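TRNA threonylcarbamoyladenosine dehydratase (Escherichia coli K12, PDB 4YED) catalyses the ATP-dependent dehydration of threonylcarbamoyladenosine at position 37 of tRNAs to its cyclic form, and also takes part in a sulfur transfer pathway. Local coordinates at residues Q29-A34 with K261-K266; V128-D133 with L152-G157. All coordinates share one frame; numbering follows the deposited sequence.

Two contacts of very different sequence span illustrate how a Rossmann-like α/β domain is closed. Followed from the N terminus, the chain runs through helix 10-23 into helix 25-32, whose C-terminal part is joined by a partner some 230 residues later: interaction 1 closes that long loop when the C-terminal helix 245-269 packs against it. Nested inside is interaction 2, a short loop in which strand 127-130 passes through helix 135-148 to strand 152-155. The contacts do not touch, their centres lying about 19 Å apart, yet helix 245-269 serves both, since farther toward its N-terminal end it covers Ile129 and Val153 of the sheet.

Interaction 1. Residues Q29-A34 with K261-K266; sequences QLFADA and KKMMAK
Leu30 and Met263 meet as bump and hollow, the leucine pushing its CD2 methyl onto the backbone of helix 245-269 while the long side chain of Met263 reaches back the other way. Both methionines of this segment are selenomethionines. With CG anti to the backbone N (chi1 177°), the leucine branch extends straight out from its helix, and CD2 comes to rest 3.8 Å from Met263 O. It lies in the notch between the two methionine side chains, 4.2 Å from Met263 CB and 4.1 Å from Met264 CG.

Met263 passes beside this methyl and then bends at its last torsion (chi3 50°), which brings CE to Ala34, 3.5 Å from the CB of that residue. The small alanine, ahead of strand 35-39, thus receives the end of the selenomethionine; the same CE also approaches Phe31 CD1 at 4.4 Å. The pattern is helix packing near the two ends of a ThiF-family domain: the C-terminal part of helix 25-32, just before strand 35-39, is set against the C-terminal helix 245-269. Met263 also touches Tyr127, which begins strand 127-130 of the central sheet.

Phe31 turns CE1 and CZ, at the far end of its ring, to the other selenomethionine. Its CZ lies 4.0 Å from Met264 SE, a Met-aromatic contact in which the selenium stands 5.3 Å from the ring centroid, 70° off the ring normal. The ring and the selenomethionine chain cross obliquely, and the CG of Met264 rests against both Leu30 CD2 and Phe31 CE1, which meet it from neighbouring directions. Tyr23 adds to this side, meeting the Phe31 ring edge-to-face and also touching Met264, while Leu260 from the preceding turn of the C-terminal helix packs on Phe31.

Interaction 2. Residues V128-D133 with L152-G157; sequences VIDAID and LVTTGG. With AMP (adenosine monophosphate), chain G.
A very short hydrogen bond joins Thr154 to Asp130, the threonine OG1 giving its proton to Asp130 OD2 at 2.5 Å. The two side chains run side by side on one face of the sheet, and the threonine hydroxyl, anti to its backbone N (chi1 -168°), is thereby set beside the carboxylate. Lys138 forms a salt bridge to the same OD2, while OD1 accepts the backbone N of Ile132 at 2.9 Å on its syn side, 35° out of the carboxylate plane. This last bond makes an Asx turn where the chain leaves the strand.

The backbones form a parallel strand pair with Val153 bonded twice to the same neighbour, its N to Val128 O and its O to Asp130 N, each at 2.9 Å. Together with helix 135-148 the strands form a beta-alpha-beta unit of the Rossmann-like ThiF fold. On the opposite face Ile129 CG1 lies alongside Val153 CG1 at 3.9 Å, and both residues touch Ala255 of the C-terminal helix.

Replacing Asp130 with an alanine would probably leave Lys138 and the Thr154 hydroxyl without their shared acceptor and free the turn at Ile132 to shift. From this turn on the chain lines the AMP pocket: Ile132 CG2 sits 3.7 Å from the adenine N7, and Asp133 OD1 approaches C8 of AMP to 3.2 Å.

Interaction 1. Residues Q29-A34 with K261-K266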
loop_
_atom_site.group_PDB
_atom_site.type_symbol
_atom_site.label_atom_id
_atom_site.label_comp_id
_atom_site.label_asym_id
_atom_site.label_seq_id
_atom_site.Cartn_x
_atom_site.Cartn_y
_atom_site.Cartn_z
ATOM N N GLN B 29 9.700 -20.553 6.421
ATOM C CA GLN B 29 11.159 -20.906 6.366
ATOM C C GLN B 29 11.820 -20.443 5.071
ATOM O O GLN B 29 12.984 -19.954 5.047
ATOM C CB GLN B 29 11.339 -22.454 6.538
ATOM C CG GLN B 29 12.780 -22.922 6.736
ATOM C CD GLN B 29 13.377 -22.334 7.963
ATOM O OE1 GLN B 29 12.825 -22.465 9.057
ATOM N NE2 GLN B 29 14.467 -21.630 7.806
ATOM N N LEU B 30 11.116 -20.650 3.965
ATOM C CA LEU B 30 11.596 -20.208 2.665
ATOM C C LEU B 30 11.873 -18.704 2.657
ATOM O O LEU B 30 12.902 -18.243 2.132
ATOM C CB LEU B 30 10.591 -20.547 1.614
ATOM C CG LEU B 30 10.914 -20.079 0.192
ATOM C CD1 LEU B 30 12.039 -20.916 -0.350
ATOM C CD2 LEU B 30 9.741 -20.184 -0.728
ATOM N N PHE B 31 10.970 -17.936 3.269
ATOM C CA PHE B 31 11.109 -16.477 3.338
ATOM C C PHE B 31 12.266 -16.119 4.321
ATOM O O PHE B 31 13.077 -15.242 4.071
ATOM C CB PHE B 31 9.815 -15.828 3.857
ATOM C CG PHE B 31 8.603 -16.039 2.984
ATOM C CD1 PHE B 31 8.688 -16.476 1.708
ATOM C CD2 PHE B 31 7.349 -15.767 3.504
ATOM C CE1 PHE B 31 7.584 -16.687 0.946
ATOM C CE2 PHE B 31 6.208 -15.963 2.742
ATOM C CZ PHE B 31 6.325 -16.431 1.477
ATOM N N ALA B 32 12.330 -16.783 5.454
ATOM C CA ALA B 32 13.421 -16.505 6.386
ATOM C C ALA B 32 14.803 -16.760 5.730
ATOM O O ALA B 32 15.775 -16.028 6.031
ATOM C CB ALA B 32 13.279 -17.339 7.646
ATOM N N ASP B 33 14.864 -17.748 4.841
ATOM C CA ASP B 33 16.127 -18.142 4.190
ATOM C C ASP B 33 16.410 -17.289 2.914
ATOM O O ASP B 33 17.442 -17.451 2.255
ATOM C CB ASP B 33 16.119 -19.615 3.792
ATOM C CG ASP B 33 16.093 -20.597 4.983
ATOM O OD1 ASP B 33 16.397 -20.270 6.132
ATOM O OD2 ASP B 33 15.683 -21.745 4.757
ATOM N N ALA B 34 15.462 -16.427 2.535
ATOM C CA ALA B 34 15.573 -15.707 1.269
ATOM C C ALA B 34 16.399 -14.449 1.449
ATOM O O ALA B 34 16.557 -13.912 2.568
ATOM C CB ALA B 34 14.174 -15.374 0.722
ATOM N N LYS B 261 4.846 -15.497 -4.701
ATOM C CA LYS B 261 4.072 -16.530 -5.368
ATOM C C LYS B 261 4.990 -17.436 -6.195
ATOM O O LYS B 261 4.933 -18.679 -6.113
ATOM C CB LYS B 261 3.024 -15.882 -6.282
ATOM C CG LYS B 261 2.217 -16.867 -7.071
ATOM C CD LYS B 261 1.145 -16.237 -7.927
ATOM C CE LYS B 261 1.770 -15.402 -8.993
ATOM N NZ LYS B 261 0.783 -15.045 -10.032
ATOM N N LYS B 262 5.839 -16.804 -6.984
ATOM C CA LYS B 262 6.820 -17.491 -7.867
ATOM C C LYS B 262 7.812 -18.306 -7.113
ATOM O O LYS B 262 8.105 -19.480 -7.530
ATOM C CB LYS B 262 7.570 -16.474 -8.744
ATOM C CG LYS B 262 6.715 -15.821 -9.801
ATOM C CD LYS B 262 6.226 -16.826 -10.782
ATOM C CE LYS B 262 6.008 -16.166 -12.089
ATOM N NZ LYS B 262 5.120 -16.996 -12.931
HETATM N N MSE B 263 8.304 -17.767 -6.004
HETATM C CA MSE B 263 9.208 -18.503 -5.142
HETATM C C MSE B 263 8.562 -19.702 -4.503
HETATM O O MSE B 263 9.163 -20.785 -4.430
HETATM C CB MSE B 263 9.757 -17.637 -4.027
HETATM C CG MSE B 263 10.638 -16.552 -4.599
HETATM SE SE MSE B 263 11.013 -15.249 -3.131
HETATM C CE MSE B 263 11.614 -16.233 -1.539
HETATM N N MSE B 264 7.345 -19.553 -3.982
HETATM C CA MSE B 264 6.669 -20.721 -3.423
HETATM C C MSE B 264 6.373 -21.801 -4.446
HETATM O O MSE B 264 6.556 -22.961 -4.136
HETATM C CB MSE B 264 5.396 -20.196 -2.717
HETATM C CG MSE B 264 5.725 -19.487 -1.403
HETATM SE SE MSE B 264 3.957 -18.958 -0.582
HETATM C CE MSE B 264 3.054 -20.680 -0.367
ATOM N N ALA B 265 5.904 -21.432 -5.634
ATOM C CA ALA B 265 5.723 -22.341 -6.754
ATOM C C ALA B 265 7.048 -23.091 -7.084
ATOM O O ALA B 265 7.055 -24.328 -7.233
ATOM C CB ALA B 265 5.215 -21.586 -7.959
ATOM N N LYS B 266 8.151 -22.378 -7.188
ATOM C CA LYS B 266 9.436 -23.017 -7.429
ATOM C C LYS B 266 9.779 -24.011 -6.329
ATOM O O LYS B 266 10.211 -25.096 -6.611
ATOM C CB LYS B 266 10.538 -21.980 -7.605
ATOM C CG LYS B 266 11.906 -22.543 -7.937
ATOM C CD LYS B 266 12.896 -21.445 -8.282
ATOM C CE LYS B 266 14.333 -21.953 -8.246
ATOM N NZ LYS B 266 15.330 -20.925 -8.659
#

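Interaction 2. Residues V128-D133 with L152-G157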
loop_
_atom_site.group_PDB
_atom_site.type_symbol
_atom_site.label_atom_id
_atom_site.label_comp_id
_atom_site.label_asym_id
_atom_site.label_seq_id
_atom_site.Cartn_x
_atom_site.Cartn_y
_atom_site.Cartn_z
ATOM N N VAL B 128 14.935 -10.148 -7.310
ATOM C CA VAL B 128 15.225 -8.751 -7.492
ATOM C C VAL B 128 13.936 -8.010 -7.800
ATOM O O VAL B 128 13.134 -8.387 -8.713
ATOM C CB VAL B 128 16.218 -8.503 -8.621
ATOM C CG1 VAL B 128 16.526 -7.013 -8.697
ATOM C CG2 VAL B 128 17.474 -9.268 -8.336
ATOM N N ILE B 129 13.707 -6.950 -7.039
ATOM C CA ILE B 129 12.585 -6.078 -7.342
ATOM C C ILE B 129 13.144 -4.750 -7.894
ATOM O O ILE B 129 13.856 -4.018 -7.183
ATOM C CB ILE B 129 11.695 -5.847 -6.130
ATOM C CG1 ILE B 129 11.126 -7.177 -5.611
ATOM C CG2 ILE B 129 10.603 -4.903 -6.531
ATOM C CD1 ILE B 129 10.416 -7.026 -4.317
ATOM N N ASP B 130 12.869 -4.470 -9.158
ATOM C CA ASP B 130 13.435 -3.279 -9.807
ATOM C C ASP B 130 12.420 -2.157 -9.719
ATOM O O ASP B 130 11.365 -2.235 -10.380
ATOM C CB ASP B 130 13.725 -3.549 -11.282
ATOM C CG ASP B 130 13.782 -2.286 -12.104
ATOM O OD1 ASP B 130 14.203 -1.238 -11.555
ATOM O OD2 ASP B 130 13.350 -2.313 -13.271
ATOM N N ALA B 131 12.741 -1.134 -8.941
ATOM C CA ALA B 131 11.868 0.008 -8.755
ATOM C C ALA B 131 12.564 1.296 -9.117
ATOM O O ALA B 131 12.371 2.340 -8.459
ATOM C CB ALA B 131 11.355 0.056 -7.347
ATOM N N ILE B 132 13.427 1.217 -10.128
ATOM C CA ILE B 132 14.238 2.358 -10.619
ATOM C C ILE B 132 13.344 3.139 -11.565
ATOM O O ILE B 132 12.634 2.548 -12.394
ATOM C CB ILE B 132 15.443 1.839 -11.494
ATOM C CG1 ILE B 132 16.405 1.004 -10.669
ATOM C CG2 ILE B 132 16.257 2.944 -12.149
ATOM C CD1 ILE B 132 17.363 0.223 -11.554
ATOM N N ASP B 133 13.446 4.444 -11.544
ATOM C CA ASP B 133 12.681 5.259 -12.498
ATOM C C ASP B 133 13.404 5.589 -13.819
ATOM O O ASP B 133 12.751 5.597 -14.836
ATOM C CB ASP B 133 12.168 6.538 -11.806
ATOM C CG ASP B 133 13.270 7.488 -11.464
ATOM O OD1 ASP B 133 14.414 7.034 -11.258
ATOM O OD2 ASP B 133 12.995 8.700 -11.409
ATOM N N LEU B 152 13.421 -11.844 -11.292
ATOM C CA LEU B 152 13.195 -10.396 -11.341
ATOM C C LEU B 152 11.743 -10.069 -11.544
ATOM O O LEU B 152 11.034 -10.688 -12.354
ATOM C CB LEU B 152 13.927 -9.839 -12.510
ATOM C CG LEU B 152 13.700 -8.399 -12.934
ATOM C CD1 LEU B 152 14.467 -7.461 -12.073
ATOM C CD2 LEU B 152 14.127 -8.320 -14.378
ATOM N N VAL B 153 11.292 -9.096 -10.789
ATOM C CA VAL B 153 10.064 -8.385 -11.201
ATOM C C VAL B 153 10.371 -6.899 -11.386
ATOM O O VAL B 153 11.029 -6.264 -10.559
ATOM C CB VAL B 153 8.882 -8.687 -10.261
ATOM C CG1 VAL B 153 9.206 -8.365 -8.812
ATOM C CG2 VAL B 153 7.649 -7.938 -10.704
ATOM N N THR B 154 9.942 -6.363 -12.499
ATOM C CA THR B 154 10.108 -4.947 -12.752
ATOM C C THR B 154 8.739 -4.186 -12.622
ATOM O O THR B 154 7.661 -4.805 -12.578
ATOM C CB THR B 154 10.828 -4.634 -14.076
ATOM O OG1 THR B 154 11.189 -3.225 -14.089
ATOM C CG2 THR B 154 10.017 -5.030 -15.252
ATOM N N THR B 155 8.827 -2.879 -12.460
ATOM C CA THR B 155 7.662 -2.057 -12.197
ATOM C C THR B 155 7.688 -0.927 -13.202
ATOM O O THR B 155 8.703 -0.243 -13.349
ATOM C CB THR B 155 7.636 -1.542 -10.734
ATOM O OG1 THR B 155 8.779 -0.771 -10.488
ATOM C CG2 THR B 155 7.607 -2.674 -9.704
ATOM N N GLY B 156 6.589 -0.776 -13.953
ATOM C CA GLY B 156 6.404 0.361 -14.878
ATOM C C GLY B 156 6.217 1.684 -14.132
ATOM O O GLY B 156 6.503 1.796 -12.942
ATOM N N GLY B 157 5.706 2.685 -14.840
ATOM C CA GLY B 157 5.529 4.008 -14.232
ATOM C C GLY B 157 4.287 3.976 -13.363
ATOM O O GLY B 157 3.226 3.605 -13.872
HETATM P P AMP G . 10.500 7.690 -7.330
HETATM O O1P AMP G . 11.071 9.128 -7.363
HETATM O O2P AMP G . 9.361 7.656 -6.355
HETATM O O3P AMP G . 10.319 7.101 -8.727
HETATM O "O5'" AMP G . 11.706 6.774 -6.826
HETATM C "C5'" AMP G . 12.641 6.217 -7.747
HETATM C "C4'" AMP G . 13.859 5.850 -6.888
HETATM O "O4'" AMP G . 14.799 5.165 -7.730
HETATM C "C3'" AMP G . 14.555 7.092 -6.282
HETATM O "O3'" AMP G . 14.847 7.038 -4.860
HETATM C "C2'" AMP G . 15.861 7.170 -7.064
HETATM O "O2'" AMP G . 16.922 7.732 -6.289
HETATM C "C1'" AMP G . 16.080 5.698 -7.376
HETATM N N9 AMP G . 16.995 5.472 -8.479
HETATM C C8 AMP G . 17.022 6.180 -9.631
HETATM N N7 AMP G . 17.996 5.723 -10.430
HETATM C C5 AMP G . 18.570 4.685 -9.803
HETATM C C6 AMP G . 19.642 3.736 -10.118
HETATM N N6 AMP G . 20.229 3.908 -11.330
HETATM N N1 AMP G . 19.984 2.751 -9.204
HETATM C C2 AMP G . 19.365 2.666 -7.987
HETATM N N3 AMP G . 18.362 3.488 -7.605
HETATM C C4 AMP G . 17.923 4.506 -8.478
#